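Local coordinates for protein L-lysine 6-monooxygenase involved in desferrioxamine biosynthesis (Erwinia amylovora CFBP1430, PDB 5O8P) that acts as an FAD-containing, NADP(H)-dependent cadaverine monooxygenase, hydroxylating an amine nitrogen in desferrioxamine biosynthesis, at residues B[109-112]-B[116-119]; B[184-189]-B[208-213]; B[368-373]-B[378-383]. All blocks are in the same frame, centred on the assembly; numbering follows the deposited sequence.

Overall arrangement
From the N terminus the three contacts come in series along the chain, none nested in or crossing another. Contact 1 closes a tight helix-to-strand loop beside the FAD-binding sheet, packing helix 100-113 against the segment around strand 117-118. Contact 2 spans 18 residues and joins helices 182-190 and 202-213, which accompany the five-stranded parallel sheet of the probable NADP(H)-binding domain. Contact 3 closes a short loop late in the chain, adding 368-373 to strand 379-381, which belongs to the same mixed sheet that contact 1 reaches. Contacts 1 and 3 have centres 23 Å apart; contacts 2 and 3, 39 Å apart, lie on opposite sides of the chain's centre.

Contact 1: B[109-112]-B[116-119]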
loop_
_atom_site.group_PDB
_atom_site.type_symbol
_atom_site.label_atom_id
_atom_site.label_comp_id
_atom_site.label_asym_id
_atom_site.label_seq_id
_atom_site.Cartn_x
_atom_site.Cartn_y
_atom_site.Cartn_z
ATOM N N TRP B 109 28.754 14.818 1.563
ATOM C CA TRP B 109 29.545 14.357 0.425
ATOM C C TRP B 109 29.613 15.385 -0.703
ATOM O O TRP B 109 30.679 15.614 -1.261
ATOM C CB TRP B 109 28.969 13.047 -0.096
ATOM C CG TRP B 109 29.540 12.575 -1.357
ATOM C CD1 TRP B 109 30.646 11.820 -1.515
ATOM C CD2 TRP B 109 29.016 12.807 -2.653
ATOM N NE1 TRP B 109 30.858 11.556 -2.838
ATOM C CE2 TRP B 109 29.865 12.149 -3.563
ATOM C CE3 TRP B 109 27.896 13.494 -3.136
ATOM C CZ2 TRP B 109 29.649 12.164 -4.930
ATOM C CZ3 TRP B 109 27.665 13.493 -4.495
ATOM C CH2 TRP B 109 28.542 12.832 -5.380
ATOM N N ALA B 110 28.479 15.989 -1.040
ATOM C CA ALA B 110 28.447 17.019 -2.068
ATOM C C ALA B 110 29.267 18.240 -1.649
ATOM O O ALA B 110 30.092 18.732 -2.413
ATOM C CB ALA B 110 27.016 17.426 -2.377
ATOM N N ALA B 111 29.048 18.712 -0.429
ATOM C CA ALA B 111 29.759 19.886 0.079
ATOM C C ALA B 111 31.274 19.679 0.069
ATOM O O ALA B 111 32.016 20.589 -0.251
ATOM C CB ALA B 111 29.284 20.235 1.478
ATOM N N GLU B 112 31.710 18.474 0.408
ATOM C CA GLU B 112 33.126 18.108 0.366
ATOM C C GLU B 112 33.671 18.156 -1.083
ATOM O O GLU B 112 34.716 18.746 -1.330
ATOM C CB GLU B 112 33.334 16.724 1.021
ATOM C CG GLU B 112 34.666 16.515 1.730
ATOM C CD GLU B 112 35.862 16.371 0.784
ATOM O OE1 GLU B 112 35.692 15.861 -0.355
ATOM O OE2 GLU B 112 36.987 16.768 1.189
ATOM N N ASN B 116 33.498 25.617 -4.579
ATOM C CA ASN B 116 33.009 26.998 -4.426
ATOM C C ASN B 116 32.454 27.347 -3.046
ATOM O O ASN B 116 31.846 28.405 -2.891
ATOM C CB ASN B 116 31.993 27.349 -5.523
ATOM C CG ASN B 116 30.894 26.319 -5.679
ATOM O OD1 ASN B 116 30.807 25.359 -4.908
ATOM N ND2 ASN B 116 30.049 26.502 -6.709
ATOM N N LEU B 117 32.678 26.495 -2.045
ATOM C CA LEU B 117 32.176 26.751 -0.685
ATOM C C LEU B 117 33.283 27.256 0.228
ATOM O O LEU B 117 34.388 26.755 0.149
ATOM C CB LEU B 117 31.576 25.469 -0.090
ATOM C CG LEU B 117 30.531 24.761 -0.954
ATOM C CD1 LEU B 117 29.989 23.544 -0.219
ATOM C CD2 LEU B 117 29.422 25.738 -1.352
ATOM N N ARG B 118 32.970 28.236 1.075
ATOM C CA ARG B 118 33.889 28.768 2.077
ATOM C C ARG B 118 33.245 28.668 3.458
ATOM O O ARG B 118 32.400 29.492 3.829
ATOM C CB ARG B 118 34.243 30.239 1.773
ATOM C CG ARG B 118 35.734 30.487 1.687
ATOM C CD ARG B 118 36.257 30.597 0.269
ATOM N NE ARG B 118 36.120 29.368 -0.511
ATOM C CZ ARG B 118 36.598 29.186 -1.750
ATOM N NH1 ARG B 118 37.286 30.144 -2.383
ATOM N NH2 ARG B 118 36.391 28.028 -2.366
ATOM N N TRP B 119 33.641 27.654 4.219
ATOM C CA TRP B 119 33.103 27.455 5.571
ATOM C C TRP B 119 33.781 28.375 6.591
ATOM O O TRP B 119 34.741 29.064 6.268
ATOM C CB TRP B 119 33.245 25.987 5.990
ATOM C CG TRP B 119 32.503 25.062 5.089
ATOM C CD1 TRP B 119 33.031 24.250 4.134
ATOM C CD2 TRP B 119 31.087 24.893 5.025
ATOM N NE1 TRP B 119 32.034 23.577 3.479
ATOM C CE2 TRP B 119 30.827 23.948 4.009
ATOM C CE3 TRP B 119 30.010 25.445 5.734
ATOM C CZ2 TRP B 119 29.532 23.532 3.684
ATOM C CZ3 TRP B 119 28.720 25.044 5.413
ATOM C CH2 TRP B 119 28.490 24.092 4.399
#
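This is a small apolar helix-to-strand contact, in which Ala111 near the end of helix 100-113 meets Leu117 and Trp119 just after the chain has turned back into the FAD-binding sheet. The methyl of Ala111 does most of the work. It meets CD1 of Leu117, with CB and CD1 3.8 Å apart, and it also approaches the indole of Trp119, Ala111 CB lying 4.0 Å from CZ2. The methyl sits at the ring edge, near its plane, and not over a face. CD1 of Leu117 reaches the helix backbone too, 3.6 Å from the carbonyl oxygen of Ala111. Leu117 CG lies anti to the carbonyl carbon (chi1 -52°) and CD1 anti to CA (chi2 -178°), which carries that methyl out to Ala111.

Alanine suits this place because a single methyl lets helix and strand come close, while leucine supplies the reach from the strand. Leu21 of helix 18-27 touches both Ala111 and Leu117, so three parts of the fold meet here. Strand 117-118 runs parallel to strand 35-38, where Phe37 touches Leu117 and bonds to the backbones of Asn116 and Arg118. Trp119 packs on Ile16 and Asp39, both FAD-binding residues, and its side chain comes within about 5 Å of the bound cofactor. With no polar bond between the segments, the fit rests on shape and exclusion of water and probably helps seat the helix end beside Trp119.

Contact 2: B[184-189]-B[208-213]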
loop_
_atom_site.group_PDB
_atom_site.type_symbol
_atom_site.label_atom_id
_atom_site.label_comp_id
_atom_site.label_asym_id
_atom_site.label_seq_id
_atom_site.Cartn_x
_atom_site.Cartn_y
_atom_site.Cartn_z
ATOM N N LEU B 184 19.343 16.201 21.647
ATOM C CA LEU B 184 20.283 16.503 22.748
ATOM C C LEU B 184 19.626 16.409 24.127
ATOM O O LEU B 184 20.271 16.002 25.090
ATOM C CB LEU B 184 20.878 17.911 22.621
ATOM C CG LEU B 184 21.460 18.450 21.306
ATOM C CD1 LEU B 184 21.913 19.901 21.514
ATOM C CD2 LEU B 184 22.583 17.570 20.753
ATOM N N ASN B 185 18.355 16.797 24.216
ATOM C CA ASN B 185 17.619 16.815 25.487
ATOM C C ASN B 185 16.681 15.613 25.716
ATOM O O ASN B 185 15.954 15.583 26.705
ATOM C CB ASN B 185 16.816 18.107 25.578
ATOM C CG ASN B 185 17.702 19.332 25.655
ATOM O OD1 ASN B 185 17.950 19.866 26.740
ATOM N ND2 ASN B 185 18.188 19.781 24.512
ATOM N N LYS B 186 16.704 14.628 24.824
ATOM C CA LYS B 186 15.755 13.522 24.882
ATOM C C LYS B 186 15.924 12.704 26.152
ATOM O O LYS B 186 14.946 12.409 26.860
ATOM C CB LYS B 186 15.921 12.607 23.673
ATOM C CG LYS B 186 14.920 11.463 23.629
ATOM C CD LYS B 186 15.158 10.578 22.436
ATOM C CE LYS B 186 14.397 9.286 22.585
ATOM N NZ LYS B 186 14.697 8.437 21.408
ATOM N N GLU B 187 17.169 12.332 26.427
ATOM C CA GLU B 187 17.483 11.543 27.602
ATOM C C GLU B 187 17.005 12.261 28.879
ATOM O O GLU B 187 16.483 11.626 29.790
ATOM C CB GLU B 187 18.984 11.244 27.646
ATOM C CG GLU B 187 19.343 10.136 28.627
ATOM C CD GLU B 187 20.732 10.277 29.226
ATOM O OE1 GLU B 187 21.682 10.614 28.482
ATOM O OE2 GLU B 187 20.864 10.038 30.447
ATOM N N LYS B 188 17.156 13.584 28.921
ATOM C CA LYS B 188 16.723 14.403 30.061
ATOM C C LYS B 188 15.203 14.534 30.149
ATOM O O LYS B 188 14.650 14.603 31.248
ATOM C CB LYS B 188 17.409 15.775 29.995
ATOM C CG LYS B 188 17.068 16.775 31.089
ATOM C CD LYS B 188 16.092 17.831 30.586
ATOM C CE LYS B 188 16.131 19.107 31.423
ATOM N NZ LYS B 188 15.488 20.223 30.668
ATOM N N LEU B 189 14.538 14.588 29.001
ATOM C CA LEU B 189 13.078 14.605 28.957
ATOM C C LEU B 189 12.479 13.295 29.465
ATOM O O LEU B 189 11.544 13.315 30.257
ATOM C CB LEU B 189 12.579 14.885 27.530
ATOM C CG LEU B 189 12.677 16.340 27.068
ATOM C CD1 LEU B 189 12.593 16.445 25.549
ATOM C CD2 LEU B 189 11.604 17.192 27.747
ATOM N N TYR B 208 6.472 13.207 19.038
ATOM C CA TYR B 208 5.412 12.510 19.770
ATOM C C TYR B 208 5.477 10.999 19.561
ATOM O O TYR B 208 5.385 10.233 20.510
ATOM C CB TYR B 208 4.020 13.031 19.407
ATOM C CG TYR B 208 2.976 12.554 20.381
ATOM C CD1 TYR B 208 2.297 11.357 20.169
ATOM C CD2 TYR B 208 2.695 13.281 21.535
ATOM C CE1 TYR B 208 1.338 10.912 21.059
ATOM C CE2 TYR B 208 1.750 12.842 22.449
ATOM C CZ TYR B 208 1.066 11.660 22.211
ATOM O OH TYR B 208 0.121 11.237 23.126
ATOM N N TYR B 209 5.655 10.583 18.320
ATOM C CA TYR B 209 5.827 9.175 18.007
ATOM C C TYR B 209 7.069 8.579 18.677
ATOM O O TYR B 209 7.031 7.455 19.182
ATOM C CB TYR B 209 5.886 8.974 16.484
ATOM C CG TYR B 209 5.854 7.524 16.092
ATOM C CD1 TYR B 209 4.653 6.828 16.015
ATOM C CD2 TYR B 209 7.027 6.837 15.832
ATOM C CE1 TYR B 209 4.625 5.492 15.672
ATOM C CE2 TYR B 209 7.006 5.502 15.485
ATOM C CZ TYR B 209 5.800 4.839 15.414
ATOM O OH TYR B 209 5.785 3.526 15.062
ATOM N N ASP B 210 8.167 9.331 18.665
ATOM C CA ASP B 210 9.438 8.873 19.238
ATOM C C ASP B 210 9.279 8.597 20.728
ATOM O O ASP B 210 9.698 7.549 21.209
ATOM C CB ASP B 210 10.534 9.925 19.012
ATOM C CG ASP B 210 11.937 9.360 19.134
ATOM O OD1 ASP B 210 12.273 8.451 18.352
ATOM O OD2 ASP B 210 12.716 9.874 19.970
ATOM N N LEU B 211 8.652 9.539 21.435
ATOM C CA LEU B 211 8.414 9.425 22.872
ATOM C C LEU B 211 7.375 8.360 23.203
ATOM O O LEU B 211 7.540 7.633 24.182
ATOM C CB LEU B 211 7.996 10.782 23.475
ATOM C CG LEU B 211 9.064 11.884 23.416
ATOM C CD1 LEU B 211 8.481 13.237 23.806
ATOM C CD2 LEU B 211 10.240 11.536 24.302
ATOM N N LEU B 212 6.316 8.269 22.394
ATOM C CA LEU B 212 5.255 7.263 22.582
ATOM C C LEU B 212 5.803 5.839 22.520
ATOM O O LEU B 212 5.339 4.962 23.242
ATOM C CB LEU B 212 4.143 7.435 21.540
ATOM C CG LEU B 212 2.922 6.507 21.642
ATOM C CD1 LEU B 212 2.260 6.599 23.009
ATOM C CD2 LEU B 212 1.912 6.835 20.553
ATOM N N THR B 213 6.794 5.628 21.664
ATOM C CA THR B 213 7.501 4.356 21.567
ATOM C C THR B 213 8.016 3.860 22.916
ATOM O O THR B 213 7.918 2.679 23.204
ATOM C CB THR B 213 8.661 4.480 20.556
ATOM O OG1 THR B 213 8.117 4.731 19.249
ATOM C CG2 THR B 213 9.527 3.232 20.522
#
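Lys186 reaches across from helix 182-190 to Asp210 on helix 202-213 and forms a salt bridge, its NZ lying 2.8 Å from OD2. The ammonium group comes to the syn side of that oxygen but 30° out of the carboxylate plane, and the other oxygen, Asp210 OD1, is farther from NZ at 3.9 Å. Lysine suits the gap because of its length: CG stands anti to the backbone N (chi1 -177°) and the chain stays extended beyond it, which carries NZ across to the other helix; the shorter Asp210 side chain meets it at about a right angle.

A second donor acts on the same carboxylate oxygen. The hydroxyl of Tyr182, at the start of helix 182-190, is hydrogen-bonded to Asp210 OD2, so the aspartate is held twice by one helix, an arrangement that would probably favour its charged form. Both helices flank the parallel Rossmann-type sheet, and helix 202-213 follows strand 194-198 after a short turn; Ser200 in that turn and Ser203 in the first turn of the helix bind NADP(+). The bridge is peripheral to that site, the side chains of Asp210 and Ser203 being about 10 Å apart. Beneath the salt bridge, Leu211 packs on Tyr182, Gln190 and Leu222 of strand 221-225. On the far flank of helix 202-213, Tyr209 and Leu212 rest on helix 276-290.

Contact 3: B[368-373]-B[378-383]; sequences QRNYSI and QVFVQN. With FAD (flavin-adenine dinucleotide), chain C.
Next to the FAD pocket, the segment 368-373 folds back on strand 379-381 as a short antiparallel pairing, with Asn383, two residues past the strand, facing the cofactor. Ser372 and Phe380 form a non-hydrogen-bonded pair, flanked by two backbone bonds: Val381 N to Tyr371 O, 2.9 Å, and Ile373 N to Val379 O, 2.8 Å. Strand 379-381 is thus backbone-bonded to the parallel strand 155-157 along one edge and to 368-373 along the other, here through a single bridge.

Beta-branched Val379 and Val381 suit the extended strand, and Ile373 supplies a long branched side chain that reaches both. Ile373 lays CG1 against CG1 of Val379 at 3.7 Å, while its CD1 meets CG1 of Val381, the side chains of Ile373 and Val381 crossing at about a right angle. Its CG1 stands between backbone N and carbonyl carbon (chi1 71°), which lets both of its arms bear on the valines. The Phe380 ring turns its edge to the backbone carbonyl of Asn370, where Phe380 CD1 is 3.4 Å from Asn370 O, and its CE1 touches CB of Ser372.

A type I turn from Gln368 to Tyr371 leads into the pairing. Tyr371 has a positive phi, 73°, as in a G1 bulge, and its ring stacks with that of His389. The hydroxyl of Ser372 bonds to Asn370 OD1 at 2.9 Å, tying the turn to the bridge residue.

Beyond the strand, Asn383 ND2 makes a weak hydrogen bond, 3.4 Å, to phosphate oxygen O2P of FAD. A neutral amide here offers an N-H to the diphosphate without adding a full charge, and the pairing two residues earlier probably helps to set the course of the chain toward the cofactor.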
loop_
_atom_site.group_PDB
_atom_site.type_symbol
_atom_site.label_atom_id
_atom_site.label_comp_id
_atom_site.label_asym_id
_atom_site.label_seq_id
_atom_site.Cartn_x
_atom_site.Cartn_y
_atom_site.Cartn_z
ATOM N N GLN B 368 10.252 40.034 -5.983
ATOM C CA GLN B 368 9.796 40.010 -7.380
ATOM C C GLN B 368 9.705 38.554 -7.831
ATOM O O GLN B 368 10.140 37.646 -7.108
ATOM C CB GLN B 368 10.759 40.767 -8.293
ATOM C CG GLN B 368 11.182 42.141 -7.806
ATOM C CD GLN B 368 10.040 43.109 -7.680
ATOM O OE1 GLN B 368 9.609 43.686 -8.678
ATOM N NE2 GLN B 368 9.571 43.337 -6.440
ATOM N N ARG B 369 9.159 38.331 -9.030
ATOM C CA ARG B 369 8.892 36.958 -9.486
ATOM C C ARG B 369 10.178 36.183 -9.707
ATOM O O ARG B 369 10.176 34.970 -9.539
ATOM C CB ARG B 369 7.984 36.922 -10.718
ATOM C CG ARG B 369 7.683 35.527 -11.289
ATOM C CD ARG B 369 6.836 34.699 -10.348
ATOM N NE ARG B 369 6.697 33.301 -10.763
ATOM C CZ ARG B 369 7.588 32.328 -10.550
ATOM N NH1 ARG B 369 8.746 32.563 -9.936
ATOM N NH2 ARG B 369 7.313 31.092 -10.960
ATOM N N ASN B 370 11.266 36.882 -10.050
ATOM C CA ASN B 370 12.590 36.243 -10.176
ATOM C C ASN B 370 13.356 36.087 -8.848
ATOM O O ASN B 370 14.557 35.833 -8.867
ATOM C CB ASN B 370 13.465 36.982 -11.217
ATOM C CG ASN B 370 13.838 38.396 -10.798
ATOM O OD1 ASN B 370 13.298 38.945 -9.848
ATOM N ND2 ASN B 370 14.762 38.998 -11.531
ATOM N N TYR B 371 12.665 36.234 -7.713
ATOM C CA TYR B 371 13.227 36.046 -6.367
ATOM C C TYR B 371 14.179 37.180 -5.928
ATOM O O TYR B 371 14.883 37.043 -4.918
ATOM C CB TYR B 371 13.867 34.645 -6.214
ATOM C CG TYR B 371 12.900 33.538 -6.583
ATOM C CD1 TYR B 371 12.016 33.033 -5.637
ATOM C CD2 TYR B 371 12.835 33.028 -7.882
ATOM C CE1 TYR B 371 11.099 32.042 -5.949
ATOM C CE2 TYR B 371 11.921 32.036 -8.224
ATOM C CZ TYR B 371 11.038 31.543 -7.264
ATOM O OH TYR B 371 10.122 30.553 -7.605
ATOM N N SER B 372 14.142 38.310 -6.644
ATOM C CA SER B 372 14.984 39.454 -6.348
ATOM C C SER B 372 14.283 40.414 -5.378
ATOM O O SER B 372 13.062 40.549 -5.423
ATOM C CB SER B 372 15.377 40.173 -7.646
ATOM O OG SER B 372 14.342 41.012 -8.127
ATOM N N ILE B 373 15.069 41.070 -4.514
ATOM C CA ILE B 373 14.526 42.026 -3.521
ATOM C C ILE B 373 15.021 43.464 -3.719
ATOM O O ILE B 373 14.586 44.375 -3.011
ATOM C CB ILE B 373 14.698 41.545 -2.045
ATOM C CG1 ILE B 373 16.161 41.599 -1.592
ATOM C CG2 ILE B 373 14.103 40.154 -1.885
ATOM C CD1 ILE B 373 16.393 41.133 -0.163
ATOM N N GLN B 378 19.829 42.045 -8.628
ATOM C CA GLN B 378 21.149 41.761 -8.063
ATOM C C GLN B 378 21.155 41.079 -6.678
ATOM O O GLN B 378 22.069 40.319 -6.382
ATOM C CB GLN B 378 21.955 43.052 -7.993
ATOM C CG GLN B 378 22.201 43.712 -9.334
ATOM C CD GLN B 378 22.986 44.992 -9.199
ATOM O OE1 GLN B 378 22.717 45.818 -8.320
ATOM N NE2 GLN B 378 23.966 45.166 -10.065
ATOM N N VAL B 379 20.163 41.353 -5.838
ATOM C CA VAL B 379 20.068 40.751 -4.524
ATOM C C VAL B 379 18.895 39.793 -4.576
ATOM O O VAL B 379 17.758 40.234 -4.710
ATOM C CB VAL B 379 19.817 41.814 -3.441
ATOM C CG1 VAL B 379 19.803 41.179 -2.055
ATOM C CG2 VAL B 379 20.874 42.879 -3.516
ATOM N N PHE B 380 19.185 38.496 -4.483
ATOM C CA PHE B 380 18.164 37.446 -4.537
ATOM C C PHE B 380 17.993 36.759 -3.197
ATOM O O PHE B 380 18.874 36.821 -2.352
ATOM C CB PHE B 380 18.544 36.412 -5.590
ATOM C CG PHE B 380 18.615 36.976 -6.968
ATOM C CD1 PHE B 380 17.471 37.108 -7.729
ATOM C CD2 PHE B 380 19.823 37.403 -7.494
ATOM C CE1 PHE B 380 17.525 37.631 -9.005
ATOM C CE2 PHE B 380 19.895 37.930 -8.763
ATOM C CZ PHE B 380 18.742 38.050 -9.516
ATOM N N VAL B 381 16.873 36.072 -3.019
ATOM C CA VAL B 381 16.640 35.332 -1.780
ATOM C C VAL B 381 16.183 33.904 -2.076
ATOM O O VAL B 381 15.509 33.684 -3.062
ATOM C CB VAL B 381 15.638 36.059 -0.849
ATOM C CG1 VAL B 381 16.171 37.425 -0.399
ATOM C CG2 VAL B 381 14.244 36.196 -1.474
ATOM N N GLN B 382 16.586 32.964 -1.224
ATOM C CA GLN B 382 16.154 31.566 -1.263
ATOM C C GLN B 382 15.398 31.363 0.041
ATOM O O GLN B 382 15.983 31.534 1.105
ATOM C CB GLN B 382 17.355 30.622 -1.257
ATOM C CG GLN B 382 18.337 30.835 -2.389
ATOM C CD GLN B 382 18.397 29.676 -3.348
ATOM O OE1 GLN B 382 17.381 29.244 -3.872
ATOM N NE2 GLN B 382 19.605 29.153 -3.579
ATOM N N ASN B 383 14.119 30.982 -0.025
ATOM C CA ASN B 383 13.340 30.670 1.177
ATOM C C ASN B 383 13.131 31.877 2.128
ATOM O O ASN B 383 13.219 31.724 3.347
ATOM C CB ASN B 383 14.013 29.489 1.918
ATOM C CG ASN B 383 13.103 28.780 2.934
ATOM O OD1 ASN B 383 11.897 28.576 2.724
ATOM N ND2 ASN B 383 13.712 28.369 4.051
HETATM P PA FAD C . 19.377 26.302 6.513
HETATM O O1A FAD C . 19.759 24.988 7.168
HETATM O O2A FAD C . 18.615 27.332 7.311
HETATM O O5B FAD C . 20.767 26.932 5.983
HETATM C C5B FAD C . 21.224 28.224 6.371
HETATM C C4B FAD C . 22.732 28.284 6.585
HETATM O O4B FAD C . 23.162 29.653 6.536
HETATM C C3B FAD C . 23.152 27.751 7.950
HETATM O O3B FAD C . 24.259 26.856 7.776
HETATM C C2B FAD C . 23.490 28.999 8.764
HETATM O O2B FAD C . 24.515 28.803 9.743
HETATM C C1B FAD C . 23.957 29.962 7.690
HETATM N N9A FAD C . 23.935 31.407 8.046
HETATM C C8A FAD C . 22.927 32.137 8.568
HETATM N N7A FAD C . 23.318 33.431 8.740
HETATM C C5A FAD C . 24.597 33.538 8.322
HETATM C C6A FAD C . 25.631 34.606 8.221
HETATM N N6A FAD C . 25.368 35.875 8.617
HETATM N N1A FAD C . 26.848 34.274 7.716
HETATM C C2A FAD C . 27.139 33.017 7.315
HETATM N N3A FAD C . 26.254 32.005 7.388
HETATM C C4A FAD C . 24.995 32.198 7.866
HETATM N N1 FAD C . 11.614 20.347 3.422
HETATM C C2 FAD C . 11.414 19.384 2.484
HETATM O O2 FAD C . 11.110 19.746 1.325
HETATM N N3 FAD C . 11.542 18.067 2.760
HETATM C C4 FAD C . 11.869 17.626 3.988
HETATM O O4 FAD C . 11.974 16.406 4.219
HETATM C C4X FAD C . 12.103 18.614 5.070
HETATM N N5 FAD C . 12.438 18.236 6.323
HETATM C C5X FAD C . 12.642 19.164 7.288
HETATM C C6 FAD C . 12.982 18.716 8.562
HETATM C C7 FAD C . 13.208 19.610 9.606
HETATM C C7M FAD C . 13.572 19.099 10.978
HETATM C C8 FAD C . 13.083 21.073 9.345
HETATM C C8M FAD C . 13.322 22.061 10.455
HETATM C C9 FAD C . 12.739 21.533 8.073
HETATM C C9A FAD C . 12.508 20.641 7.009
HETATM N N10 FAD C . 12.157 21.065 5.683
HETATM C C10 FAD C . 11.948 20.052 4.705
HETATM C "C1'" FAD C . 12.005 22.490 5.279
HETATM C "C2'" FAD C . 13.296 23.076 4.661
HETATM O "O2'" FAD C . 13.846 22.165 3.686
HETATM C "C3'" FAD C . 14.377 23.434 5.698
HETATM O "O3'" FAD C . 13.884 24.423 6.616
HETATM C "C4'" FAD C . 15.675 23.957 5.070
HETATM O "O4'" FAD C . 16.772 23.697 5.954
HETATM C "C5'" FAD C . 15.630 25.454 4.773
HETATM O "O5'" FAD C . 16.585 25.756 3.754
HETATM P P FAD C . 17.781 26.782 4.038
HETATM O O1P FAD C . 18.654 26.835 2.802
HETATM O O2P FAD C . 17.085 28.023 4.523
HETATM O O3P FAD C . 18.522 25.897 5.187
#